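Local coordinates for uncharacterized protein (Legionella longbeachae NSW150, PDB 4JZA) that probably removes the 3-phosphate of phosphatidylinositol 3-phosphate and so may alter host lipid metabolism during infection, at residues Thr70-Tyr80 and Leu677-Gln685; Phe105-Ile113 and Ile122-Asn130. All blocks are in the same frame, centred on the assembly; numbering follows the deposited sequence.

Interaction 1: residues Thr70-Tyr80 and Leu677-Gln685; sequences TPLTKQTLKAY and LLCRLVARQ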
ATOM      1  N   THR A  70       5.443   9.766  24.600  1.00 51.89           N
ATOM      2  CA  THR A  70       6.568  10.662  24.331  1.00 49.34           C
ATOM      3  C   THR A  70       6.169  12.056  24.721  1.00 47.43           C
ATOM      4  O   THR A  70       5.024  12.426  24.511  1.00 48.11           O
ATOM      5  CB  THR A  70       6.879  10.641  22.817  1.00 52.23           C
ATOM      6  OG1 THR A  70       7.645   9.481  22.523  1.00 57.22           O
ATOM      7  CG2 THR A  70       7.687  11.761  22.363  1.00 52.09           C
ATOM      8  N   PRO A  71       7.115  12.851  25.263  1.00 46.81           N
ATOM      9  CA  PRO A  71       6.864  14.262  25.529  1.00 46.48           C
ATOM     10  C   PRO A  71       6.980  15.175  24.295  1.00 47.19           C
ATOM     11  O   PRO A  71       7.081  16.390  24.432  1.00 50.49           O
ATOM     12  CB  PRO A  71       7.983  14.610  26.515  1.00 46.31           C
ATOM     13  CG  PRO A  71       9.144  13.833  25.984  1.00 47.27           C
ATOM     14  CD  PRO A  71       8.526  12.509  25.561  1.00 47.06           C
ATOM     15  N   LEU A  72       6.989  14.623  23.098  1.00 48.15           N
ATOM     16  CA  LEU A  72       7.269  15.414  21.939  1.00 46.63           C
ATOM     17  C   LEU A  72       5.948  15.884  21.343  1.00 44.48           C
ATOM     18  O   LEU A  72       4.930  15.184  21.407  1.00 41.02           O
ATOM     19  CB  LEU A  72       8.063  14.592  20.947  1.00 50.67           C
ATOM     20  CG  LEU A  72       9.455  14.090  21.336  1.00 52.10           C
ATOM     21  CD1 LEU A  72      10.037  13.252  20.201  1.00 49.77           C
ATOM     22  CD2 LEU A  72      10.396  15.248  21.612  1.00 55.13           C
ATOM     23  N   THR A  73       5.967  17.075  20.760  1.00 44.58           N
ATOM     24  CA  THR A  73       4.776  17.689  20.194  1.00 43.51           C
ATOM     25  C   THR A  73       4.756  17.397  18.703  1.00 46.40           C
ATOM     26  O   THR A  73       5.810  17.155  18.047  1.00 44.58           O
ATOM     27  CB  THR A  73       4.812  19.224  20.334  1.00 46.69           C
ATOM     28  OG1 THR A  73       5.945  19.760  19.618  1.00 46.56           O
ATOM     29  CG2 THR A  73       4.950  19.630  21.795  1.00 46.79           C
ATOM     30  N   LYS A  74       3.551  17.464  18.156  1.00 47.84           N
ATOM     31  CA  LYS A  74       3.360  17.435  16.739  1.00 50.20           C
ATOM     32  C   LYS A  74       4.269  18.455  16.059  1.00 49.81           C
ATOM     33  O   LYS A  74       4.914  18.175  15.051  1.00 49.58           O
ATOM     34  CB  LYS A  74       1.909  17.723  16.409  1.00 55.64           C
ATOM     35  CG  LYS A  74       0.959  16.606  16.819  1.00 59.98           C
ATOM     36  CD  LYS A  74      -0.440  16.886  16.296  1.00 64.80           C
ATOM     37  CE  LYS A  74      -1.493  16.156  17.121  1.00 74.28           C
ATOM     38  NZ  LYS A  74      -2.660  15.761  16.281  1.00 77.71           N
ATOM     39  N   GLN A  75       4.351  19.634  16.618  1.00 46.60           N
ATOM     40  CA  GLN A  75       5.134  20.623  15.954  1.00 50.96           C
ATOM     41  C   GLN A  75       6.638  20.213  15.894  1.00 48.63           C
ATOM     42  O   GLN A  75       7.308  20.349  14.867  1.00 46.03           O
ATOM     43  CB  GLN A  75       4.820  21.950  16.600  1.00 57.68           C
ATOM     44  CG  GLN A  75       5.849  23.023  16.446  1.00 70.44           C
ATOM     45  CD  GLN A  75       5.792  24.014  17.615  1.00 87.37           C
ATOM     46  OE1 GLN A  75       5.178  23.761  18.690  1.00 77.79           O
ATOM     47  NE2 GLN A  75       6.462  25.148  17.421  1.00 95.15           N
ATOM     48  N   THR A  76       7.173  19.636  16.959  1.00 47.21           N
ATOM     49  CA  THR A  76       8.545  19.177  16.899  1.00 42.67           C
ATOM     50  C   THR A  76       8.726  18.071  15.843  1.00 42.17           C
ATOM     51  O   THR A  76       9.707  18.116  15.105  1.00 38.89           O
ATOM     52  CB  THR A  76       9.035  18.664  18.247  1.00 45.38           C
ATOM     53  OG1 THR A  76       9.115  19.742  19.203  1.00 46.10           O
ATOM     54  CG2 THR A  76      10.411  18.035  18.088  1.00 44.90           C
ATOM     55  N   LEU A  77       7.810  17.096  15.770  1.00 38.34           N
ATOM     56  CA  LEU A  77       7.913  16.048  14.756  1.00 38.23           C
ATOM     57  C   LEU A  77       7.901  16.559  13.340  1.00 41.57           C
ATOM     58  O   LEU A  77       8.746  16.215  12.505  1.00 45.12           O
ATOM     59  CB  LEU A  77       6.774  15.065  14.887  1.00 40.38           C
ATOM     60  CG  LEU A  77       6.774  14.356  16.250  1.00 44.40           C
ATOM     61  CD1 LEU A  77       5.898  13.118  16.287  1.00 44.13           C
ATOM     62  CD2 LEU A  77       8.173  13.972  16.682  1.00 44.82           C
ATOM     63  N   LYS A  78       6.951  17.415  13.049  1.00 45.31           N
ATOM     64  CA  LYS A  78       6.835  17.963  11.720  1.00 45.64           C
ATOM     65  C   LYS A  78       8.054  18.789  11.376  1.00 44.41           C
ATOM     66  O   LYS A  78       8.504  18.794  10.255  1.00 49.73           O
ATOM     67  CB  LYS A  78       5.587  18.823  11.614  1.00 48.54           C
ATOM     68  CG  LYS A  78       4.296  18.048  11.580  1.00 50.37           C
ATOM     69  CD  LYS A  78       3.126  19.004  11.725  1.00 52.46           C
ATOM     70  CE  LYS A  78       1.847  18.257  11.403  1.00 58.92           C
ATOM     71  NZ  LYS A  78       0.595  19.042  11.588  1.00 60.26           N
ATOM     72  N   ALA A  79       8.581  19.540  12.307  1.00 43.95           N
ATOM     73  CA  ALA A  79       9.777  20.290  11.967  1.00 45.87           C
ATOM     74  C   ALA A  79      10.916  19.301  11.629  1.00 46.25           C
ATOM     75  O   ALA A  79      11.656  19.536  10.665  1.00 48.52           O
ATOM     76  CB  ALA A  79      10.174  21.260  13.075  1.00 42.17           C
ATOM     77  N   TYR A  80      11.028  18.199  12.375  1.00 43.09           N
ATOM     78  CA  TYR A  80      12.113  17.220  12.135  1.00 48.16           C
ATOM     79  C   TYR A  80      11.983  16.568  10.770  1.00 44.69           C
ATOM     80  O   TYR A  80      12.913  16.452  10.003  1.00 49.38           O
ATOM     81  CB  TYR A  80      12.152  16.131  13.229  1.00 49.27           C
ATOM     82  CG  TYR A  80      13.138  15.013  12.963  1.00 49.84           C
ATOM     83  CD1 TYR A  80      14.499  15.238  13.006  1.00 50.19           C
ATOM     84  CD2 TYR A  80      12.698  13.723  12.682  1.00 53.32           C
ATOM     85  CE1 TYR A  80      15.400  14.220  12.764  1.00 51.30           C
ATOM     86  CE2 TYR A  80      13.588  12.691  12.441  1.00 51.32           C
ATOM     87  CZ  TYR A  80      14.944  12.947  12.473  1.00 52.04           C
ATOM     88  OH  TYR A  80      15.861  11.937  12.206  1.00 52.51           O
ATOM     89  N   LEU A 677      17.457   9.083  19.251  1.00 40.59           N
ATOM     90  CA  LEU A 677      16.541   9.908  18.472  1.00 42.68           C
ATOM     91  C   LEU A 677      15.661  10.746  19.395  1.00 43.57           C
ATOM     92  O   LEU A 677      15.477  11.961  19.178  1.00 46.69           O
ATOM     93  CB  LEU A 677      15.667   9.026  17.524  1.00 41.27           C
ATOM     94  CG  LEU A 677      14.536   9.732  16.741  1.00 42.51           C
ATOM     95  CD1 LEU A 677      15.036  10.733  15.685  1.00 41.39           C
ATOM     96  CD2 LEU A 677      13.591   8.727  16.123  1.00 39.83           C
ATOM     97  N   LEU A 678      15.111  10.078  20.410  1.00 42.45           N
ATOM     98  CA  LEU A 678      14.326  10.708  21.469  1.00 40.04           C
ATOM     99  C   LEU A 678      15.090  11.844  22.130  1.00 39.69           C
ATOM    100  O   LEU A 678      14.524  12.885  22.358  1.00 40.69           O
ATOM    101  CB  LEU A 678      13.947   9.679  22.522  1.00 38.65           C
ATOM    102  CG  LEU A 678      13.162  10.229  23.720  1.00 40.99           C
ATOM    103  CD1 LEU A 678      11.810  10.746  23.354  1.00 40.05           C
ATOM    104  CD2 LEU A 678      12.980   9.199  24.798  1.00 42.33           C
ATOM    105  N   CYS A 679      16.367  11.622  22.430  1.00 39.71           N
ATOM    106  CA  CYS A 679      17.216  12.638  22.986  1.00 40.47           C
ATOM    107  C   CYS A 679      17.466  13.771  21.986  1.00 40.54           C
ATOM    108  O   CYS A 679      17.466  14.925  22.359  1.00 38.47           O
ATOM    109  CB  CYS A 679      18.564  12.070  23.416  1.00 41.47           C
ATOM    110  SG  CYS A 679      18.510  10.826  24.744  0.97 43.22           S
ATOM    111  N   ARG A 680      17.726  13.439  20.735  1.00 44.47           N
ATOM    112  CA  ARG A 680      17.993  14.447  19.703  1.00 45.12           C
ATOM    113  C   ARG A 680      16.820  15.410  19.584  1.00 43.36           C
ATOM    114  O   ARG A 680      17.029  16.631  19.523  1.00 39.66           O
ATOM    115  CB  ARG A 680      18.237  13.788  18.363  1.00 47.64           C
ATOM    116  CG  ARG A 680      18.132  14.750  17.192  1.00 51.17           C
ATOM    117  CD  ARG A 680      18.703  14.163  15.935  1.00 50.25           C
ATOM    118  NE  ARG A 680      20.153  14.124  16.051  1.00 55.37           N
ATOM    119  CZ  ARG A 680      20.908  13.139  15.578  1.00 60.05           C
ATOM    120  NH1 ARG A 680      20.354  12.069  14.999  1.00 58.33           N
ATOM    121  NH2 ARG A 680      22.218  13.199  15.740  1.00 61.87           N
ATOM    122  N   LEU A 681      15.613  14.839  19.593  1.00 39.48           N
ATOM    123  CA  LEU A 681      14.389  15.583  19.428  1.00 39.60           C
ATOM    124  C   LEU A 681      13.977  16.297  20.695  1.00 40.79           C
ATOM    125  O   LEU A 681      13.374  17.370  20.629  1.00 39.79           O
ATOM    126  CB  LEU A 681      13.246  14.638  18.999  1.00 41.53           C
ATOM    127  CG  LEU A 681      13.290  14.032  17.582  1.00 41.24           C
ATOM    128  CD1 LEU A 681      12.045  13.198  17.264  1.00 41.77           C
ATOM    129  CD2 LEU A 681      13.474  15.121  16.535  1.00 40.48           C
ATOM    130  N   VAL A 682      14.262  15.706  21.867  1.00 40.40           N
ATOM    131  CA  VAL A 682      13.995  16.391  23.124  1.00 35.95           C
ATOM    132  C   VAL A 682      14.858  17.626  23.182  1.00 37.71           C
ATOM    133  O   VAL A 682      14.392  18.682  23.541  1.00 41.29           O
ATOM    134  CB  VAL A 682      14.170  15.473  24.302  1.00 35.29           C
ATOM    135  CG1 VAL A 682      14.366  16.235  25.601  1.00 37.06           C
ATOM    136  CG2 VAL A 682      12.959  14.580  24.419  1.00 35.30           C
ATOM    137  N   ALA A 683      16.102  17.546  22.757  1.00 39.38           N
ATOM    138  CA  ALA A 683      16.934  18.728  22.814  1.00 42.66           C
ATOM    139  C   ALA A 683      16.447  19.787  21.845  1.00 46.22           C
ATOM    140  O   ALA A 683      16.614  20.967  22.098  1.00 48.26           O
ATOM    141  CB  ALA A 683      18.378  18.396  22.545  1.00 41.68           C
ATOM    142  N   ARG A 684      15.909  19.370  20.717  1.00 48.89           N
ATOM    143  CA  ARG A 684      15.471  20.328  19.714  1.00 54.33           C
ATOM    144  C   ARG A 684      14.181  20.999  20.190  1.00 50.76           C
ATOM    145  O   ARG A 684      14.033  22.211  20.067  1.00 44.34           O
ATOM    146  CB  ARG A 684      15.355  19.692  18.312  1.00 58.97           C
ATOM    147  CG  ARG A 684      16.525  20.077  17.407  1.00 67.84           C
ATOM    148  CD  ARG A 684      17.257  18.900  16.773  1.00 74.19           C
ATOM    149  NE  ARG A 684      16.824  18.721  15.395  1.00 82.80           N
ATOM    150  CZ  ARG A 684      17.506  18.060  14.469  1.00 82.73           C
ATOM    151  NH1 ARG A 684      18.668  17.470  14.746  1.00 74.11           N
ATOM    152  NH2 ARG A 684      17.001  17.982  13.252  1.00 91.04           N
ATOM    153  N   GLN A 685      13.291  20.230  20.792  1.00 45.94           N
ATOM    154  CA  GLN A 685      12.127  20.821  21.432  1.00 48.08           C
ATOM    155  C   GLN A 685      12.468  21.797  22.597  1.00 49.67           C
ATOM    156  O   GLN A 685      11.826  22.819  22.731  1.00 51.47           O
ATOM    157  CB  GLN A 685      11.176  19.736  21.913  1.00 45.13           C
ATOM    158  CG  GLN A 685       9.876  20.256  22.426  1.00 43.21           C
ATOM    159  CD  GLN A 685       8.840  19.164  22.574  1.00 46.34           C
ATOM    160  OE1 GLN A 685       8.221  19.061  23.551  1.00 46.16           O
ATOM    161  NE2 GLN A 685       8.751  18.305  21.707  1.00 46.52           N
TER

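Interaction 2: residues Phe105-Ile113 and Ile122-Asn130; sequences FTAKLIELI and IKEAVELLN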
ATOM      1  N   PHE A 105      16.291   8.509   4.054  1.00 39.59           N
ATOM      2  CA  PHE A 105      15.198   9.411   4.403  1.00 40.60           C
ATOM      3  C   PHE A 105      14.000   8.609   4.903  1.00 39.91           C
ATOM      4  O   PHE A 105      13.351   8.963   5.903  1.00 38.06           O
ATOM      5  CB  PHE A 105      14.835  10.306   3.204  1.00 39.24           C
ATOM      6  CG  PHE A 105      13.533  11.029   3.359  1.00 40.79           C
ATOM      7  CD1 PHE A 105      13.483  12.262   3.977  1.00 42.46           C
ATOM      8  CD2 PHE A 105      12.338  10.463   2.889  1.00 41.36           C
ATOM      9  CE1 PHE A 105      12.272  12.916   4.133  1.00 42.29           C
ATOM     10  CE2 PHE A 105      11.120  11.097   3.055  1.00 40.31           C
ATOM     11  CZ  PHE A 105      11.086  12.323   3.693  1.00 42.36           C
ATOM     12  N   THR A 106      13.745   7.497   4.246  1.00 38.13           N
ATOM     13  CA  THR A 106      12.593   6.710   4.603  1.00 39.17           C
ATOM     14  C   THR A 106      12.797   6.107   6.022  1.00 38.92           C
ATOM     15  O   THR A 106      11.920   6.168   6.884  1.00 36.17           O
ATOM     16  CB  THR A 106      12.322   5.640   3.494  1.00 40.18           C
ATOM     17  OG1 THR A 106      12.247   6.264   2.190  1.00 36.73           O
ATOM     18  CG2 THR A 106      11.026   4.929   3.764  1.00 40.04           C
ATOM     19  N   ALA A 107      13.975   5.536   6.261  1.00 40.54           N
ATOM     20  CA  ALA A 107      14.306   4.951   7.584  1.00 39.57           C
ATOM     21  C   ALA A 107      14.165   5.959   8.704  1.00 39.90           C
ATOM     22  O   ALA A 107      13.720   5.607   9.771  1.00 37.66           O
ATOM     23  CB  ALA A 107      15.715   4.411   7.592  1.00 37.41           C
ATOM     24  N   LYS A 108      14.552   7.217   8.453  1.00 40.85           N
ATOM     25  CA  LYS A 108      14.318   8.264   9.409  1.00 42.54           C
ATOM     26  C   LYS A 108      12.864   8.413   9.759  1.00 41.30           C
ATOM     27  O   LYS A 108      12.572   8.569  10.908  1.00 47.04           O
ATOM     28  CB  LYS A 108      14.856   9.587   8.934  1.00 45.77           C
ATOM     29  CG  LYS A 108      16.356   9.699   9.141  1.00 51.29           C
ATOM     30  CD  LYS A 108      16.773  11.111   8.779  1.00 61.27           C
ATOM     31  CE  LYS A 108      18.278  11.295   8.755  1.00 66.55           C
ATOM     32  NZ  LYS A 108      18.656  12.354   7.769  1.00 68.80           N
ATOM     33  N   LEU A 109      11.958   8.363   8.793  1.00 41.87           N
ATOM     34  CA  LEU A 109      10.534   8.521   9.088  1.00 41.27           C
ATOM     35  C   LEU A 109       9.987   7.345   9.833  1.00 40.33           C
ATOM     36  O   LEU A 109       9.188   7.517  10.756  1.00 37.27           O
ATOM     37  CB  LEU A 109       9.689   8.689   7.837  1.00 40.76           C
ATOM     38  CG  LEU A 109      10.004   9.863   6.908  1.00 45.08           C
ATOM     39  CD1 LEU A 109       8.874   9.984   5.918  1.00 48.51           C
ATOM     40  CD2 LEU A 109      10.173  11.195   7.573  1.00 47.52           C
ATOM     41  N   ILE A 110      10.379   6.154   9.405  1.00 41.50           N
ATOM     42  CA  ILE A 110       9.863   4.916   9.991  1.00 42.76           C
ATOM     43  C   ILE A 110      10.216   4.882  11.475  1.00 43.52           C
ATOM     44  O   ILE A 110       9.434   4.452  12.321  1.00 40.05           O
ATOM     45  CB  ILE A 110      10.471   3.726   9.214  1.00 45.40           C
ATOM     46  CG1 ILE A 110       9.801   3.633   7.876  1.00 45.60           C
ATOM     47  CG2 ILE A 110      10.304   2.378   9.901  1.00 47.59           C
ATOM     48  CD1 ILE A 110      10.755   3.046   6.872  1.00 48.45           C
ATOM     49  N   GLU A 111      11.417   5.353  11.780  1.00 44.85           N
ATOM     50  CA  GLU A 111      11.951   5.229  13.111  1.00 49.53           C
ATOM     51  C   GLU A 111      11.222   6.264  14.010  1.00 48.65           C
ATOM     52  O   GLU A 111      10.793   5.957  15.124  1.00 45.61           O
ATOM     53  CB  GLU A 111      13.497   5.308  13.033  1.00 55.64           C
ATOM     54  CG  GLU A 111      14.203   6.298  13.920  1.00 67.42           C
ATOM     55  CD  GLU A 111      15.741   6.336  13.757  1.00 75.79           C
ATOM     56  OE1 GLU A 111      16.252   6.972  12.763  1.00 61.77           O
ATOM     57  OE2 GLU A 111      16.421   5.791  14.701  1.00 75.59           O
ATOM     58  N   LEU A 112      11.058   7.476  13.492  1.00 44.90           N
ATOM     59  CA  LEU A 112      10.277   8.503  14.152  1.00 42.15           C
ATOM     60  C   LEU A 112       8.846   8.048  14.421  1.00 41.03           C
ATOM     61  O   LEU A 112       8.295   8.310  15.476  1.00 39.36           O
ATOM     62  CB  LEU A 112      10.273   9.754  13.299  1.00 42.53           C
ATOM     63  CG  LEU A 112       9.453  10.865  13.870  1.00 44.92           C
ATOM     64  CD1 LEU A 112      10.025  11.148  15.242  1.00 51.37           C
ATOM     65  CD2 LEU A 112       9.563  12.093  13.041  1.00 43.84           C
ATOM     66  N   ILE A 113       8.253   7.344  13.467  1.00 42.32           N
ATOM     67  CA  ILE A 113       6.938   6.739  13.653  1.00 42.02           C
ATOM     68  C   ILE A 113       6.949   5.647  14.716  1.00 43.40           C
ATOM     69  O   ILE A 113       6.110   5.632  15.591  1.00 42.92           O
ATOM     70  CB  ILE A 113       6.394   6.204  12.331  1.00 44.20           C
ATOM     71  CG1 ILE A 113       6.090   7.379  11.403  1.00 44.71           C
ATOM     72  CG2 ILE A 113       5.139   5.364  12.536  1.00 44.40           C
ATOM     73  CD1 ILE A 113       5.953   6.968   9.956  1.00 44.65           C
ATOM     74  N   ILE A 122       8.976  -2.659  14.366  1.00 51.59           N
ATOM     75  CA  ILE A 122       9.281  -1.647  13.359  1.00 48.82           C
ATOM     76  C   ILE A 122       8.428  -1.830  12.083  1.00 50.20           C
ATOM     77  O   ILE A 122       8.141  -0.877  11.386  1.00 50.76           O
ATOM     78  CB  ILE A 122      10.790  -1.687  13.003  1.00 52.77           C
ATOM     79  CG1 ILE A 122      11.285  -0.340  12.478  1.00 54.26           C
ATOM     80  CG2 ILE A 122      11.085  -2.737  11.958  1.00 54.41           C
ATOM     81  CD1 ILE A 122      11.554   0.622  13.607  1.00 57.23           C
ATOM     82  N   LYS A 123       7.989  -3.051  11.789  1.00 50.12           N
ATOM     83  CA  LYS A 123       7.155  -3.276  10.607  1.00 50.84           C
ATOM     84  C   LYS A 123       5.759  -2.624  10.661  1.00 49.56           C
ATOM     85  O   LYS A 123       5.119  -2.380   9.625  1.00 42.89           O
ATOM     86  CB  LYS A 123       7.034  -4.785  10.303  1.00 53.55           C
ATOM     87  CG  LYS A 123       5.891  -5.488  11.001  1.00 57.93           C
ATOM     88  CD  LYS A 123       6.048  -7.005  10.945  1.00 66.24           C
ATOM     89  CE  LYS A 123       5.736  -7.606   9.577  1.00 68.90           C
ATOM     90  NZ  LYS A 123       4.408  -7.168   9.060  1.00 70.11           N
ATOM     91  N   GLU A 124       5.259  -2.368  11.867  1.00 52.79           N
ATOM     92  CA  GLU A 124       3.976  -1.682  11.996  1.00 52.54           C
ATOM     93  C   GLU A 124       4.183  -0.235  11.646  1.00 45.74           C
ATOM     94  O   GLU A 124       3.288   0.408  11.135  1.00 45.10           O
ATOM     95  CB  GLU A 124       3.382  -1.717  13.387  1.00 56.44           C
ATOM     96  CG  GLU A 124       3.216  -3.058  14.081  1.00 66.14           C
ATOM     97  CD  GLU A 124       3.050  -2.835  15.599  1.00 83.84           C
ATOM     98  OE1 GLU A 124       2.526  -1.737  15.964  1.00 86.43           O
ATOM     99  OE2 GLU A 124       3.476  -3.697  16.428  1.00 84.12           O
ATOM    100  N   ALA A 125       5.362   0.280  11.927  1.00 41.59           N
ATOM    101  CA  ALA A 125       5.651   1.632  11.541  1.00 41.49           C
ATOM    102  C   ALA A 125       5.736   1.750  10.035  1.00 42.55           C
ATOM    103  O   ALA A 125       5.382   2.772   9.465  1.00 41.94           O
ATOM    104  CB  ALA A 125       6.933   2.107  12.165  1.00 40.55           C
ATOM    105  N   VAL A 126       6.214   0.698   9.397  1.00 44.90           N
ATOM    106  CA  VAL A 126       6.328   0.681   7.963  1.00 44.28           C
ATOM    107  C   VAL A 126       4.932   0.725   7.385  1.00 47.84           C
ATOM    108  O   VAL A 126       4.646   1.540   6.521  1.00 47.68           O
ATOM    109  CB  VAL A 126       7.134  -0.548   7.522  1.00 44.88           C
ATOM    110  CG1 VAL A 126       6.864  -0.904   6.070  1.00 47.80           C
ATOM    111  CG2 VAL A 126       8.628  -0.287   7.769  1.00 43.48           C
ATOM    112  N   GLU A 127       4.048  -0.124   7.900  1.00 49.73           N
ATOM    113  CA  GLU A 127       2.704  -0.226   7.374  1.00 45.39           C
ATOM    114  C   GLU A 127       1.916   1.035   7.613  1.00 43.94           C
ATOM    115  O   GLU A 127       1.070   1.409   6.804  1.00 45.21           O
ATOM    116  CB  GLU A 127       2.001  -1.424   7.962  1.00 48.49           C
ATOM    117  CG  GLU A 127       2.666  -2.715   7.509  1.00 59.16           C
ATOM    118  CD  GLU A 127       2.349  -3.941   8.381  1.00 70.05           C
ATOM    119  OE1 GLU A 127       1.639  -3.810   9.412  1.00 70.47           O
ATOM    120  OE2 GLU A 127       2.835  -5.051   8.020  1.00 70.09           O
ATOM    121  N   LEU A 128       2.163   1.704   8.721  1.00 43.06           N
ATOM    122  CA  LEU A 128       1.486   2.994   8.965  1.00 41.02           C
ATOM    123  C   LEU A 128       1.802   4.055   7.895  1.00 39.19           C
ATOM    124  O   LEU A 128       0.873   4.650   7.316  1.00 36.57           O
ATOM    125  CB  LEU A 128       1.843   3.564  10.324  1.00 37.63           C
ATOM    126  CG  LEU A 128       1.177   2.913  11.507  1.00 36.65           C
ATOM    127  CD1 LEU A 128       1.769   3.481  12.789  1.00 37.01           C
ATOM    128  CD2 LEU A 128      -0.321   3.119  11.509  1.00 37.60           C
ATOM    129  N   LEU A 129       3.093   4.258   7.615  1.00 35.15           N
ATOM    130  CA  LEU A 129       3.512   5.153   6.509  1.00 34.22           C
ATOM    131  C   LEU A 129       2.970   4.744   5.099  1.00 34.51           C
ATOM    132  O   LEU A 129       2.442   5.555   4.337  1.00 33.15           O
ATOM    133  CB  LEU A 129       5.031   5.202   6.449  1.00 33.16           C
ATOM    134  CG  LEU A 129       5.642   6.254   5.519  1.00 33.24           C
ATOM    135  CD1 LEU A 129       5.143   7.633   5.828  1.00 33.46           C
ATOM    136  CD2 LEU A 129       7.162   6.231   5.541  1.00 32.09           C
ATOM    137  N   ASN A 130       3.095   3.459   4.787  1.00 35.64           N
ATOM    138  CA  ASN A 130       2.764   2.907   3.490  1.00 33.54           C
ATOM    139  C   ASN A 130       1.319   3.132   3.218  1.00 32.91           C
ATOM    140  O   ASN A 130       0.948   3.551   2.139  1.00 34.97           O
ATOM    141  CB  ASN A 130       3.077   1.416   3.470  1.00 34.59           C
ATOM    142  CG  ASN A 130       2.900   0.797   2.094  1.00 34.81           C
ATOM    143  OD1 ASN A 130       3.524   1.225   1.127  1.00 32.49           O
ATOM    144  ND2 ASN A 130       2.049  -0.232   2.011  1.00 35.30           N
TER

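Interaction 1: residues Thr70-Tyr80 and Leu677-Gln685
Leu681 of helix 676-702 reaches apolar partners with both of its branches, a worked case of one leucine joining a loop and a helix. Its CD1 lies 3.6 Å from CD1 of Leu72, the two side chains crossing at about a right angle, and also meets CD2 of Leu77. The other branch, CD2, comes to 3.6 Å from CG of Tyr80. CG of Tyr80 is anti to its backbone N (chi1 174°), which carries the ring across to Leu681 and to CD1 of Leu677, met near the hydroxyl end, while Arg684 NH2 sits in the ring plane at the edge, 3.7 Å from Tyr80 CD1. Val682 CG2 packs on Leu72 CD2 and, more loosely, on Pro71 CG.

The contact joins the start of helix 74-87, and the loop leading into it, to the first turns of helix 676-702, whose far side rests on helix 748-761 of the C-terminal region. Thr73 is the N-cap: its OG1 accepts from Thr76 N at 2.9 Å, with a fairly straight N-H...O angle of 162°.

The close polar atoms gather round Gln685, whose extended side chain places the terminal amide among Pro71 O, Thr73 N and Thr76 OG1.

Interaction 2: residues Phe105-Ile113 and Ile122-Asn130
Segments 105-113 and 122-130, of helices 95-116 and 122-140, cross at 110° with their axes 8.5 Å apart, and the backbones come nearest where CA of Ile110 faces CA of Ala125 at 5.6 Å. Ala125, with only a methyl, fits at the crossing; its CB faces the carbonyl O of Ile110 and lies 3.7 Å from CG2 of Ile113.

Ile110 is a knob in a hole formed by Ile122, Ala125, Val126 and Leu129. Its chi1 of -74° sets CG1 beside the backbone N and CG2 anti to it; the CG2 methyl meets Val126 CG2 at 3.8 Å and Ile122 CG1 at 3.9 Å, while CG1 and CD1 also approach the Val126 CG2 methyl. One turn on, Ile113 divides its branches between two leucines: CG2 touches CD1 of Leu128, and CD1 lies 4.0 Å from CB of Leu129. Leu129 in turn sends CD2 to 4.1 Å from Leu109 CD1, the two side chains crossing at about a right angle.

Loop residue Phe660 also touches Ile110, and helix 41-62 packs against Thr106 through Leu52 and against Ile113 through Leu59. Consecutive helices, joined by a short connection, thus pack crosswise with one knob-into-hole at the crossing.

Both contacts are largely buried and their helices cross at the same steep angle, yet the axes lie closer together in interaction 2. Interaction 2 joins helices adjacent in sequence, nearer the centre of the chain, almost wholly through aliphatic side chains. Interaction 1, farther out, brings together residues almost 600 positions apart and adds a tyrosine, an arginine and a glutamine amide to its leucines. Helix 95-116 connects them: Leu112 packs on Tyr80 and Leu681, Glu111 on Leu677, and the Lys108 chain on the Tyr80 hydroxyl. This helix thus packs against both helices of interaction 1 while taking part in interaction 2.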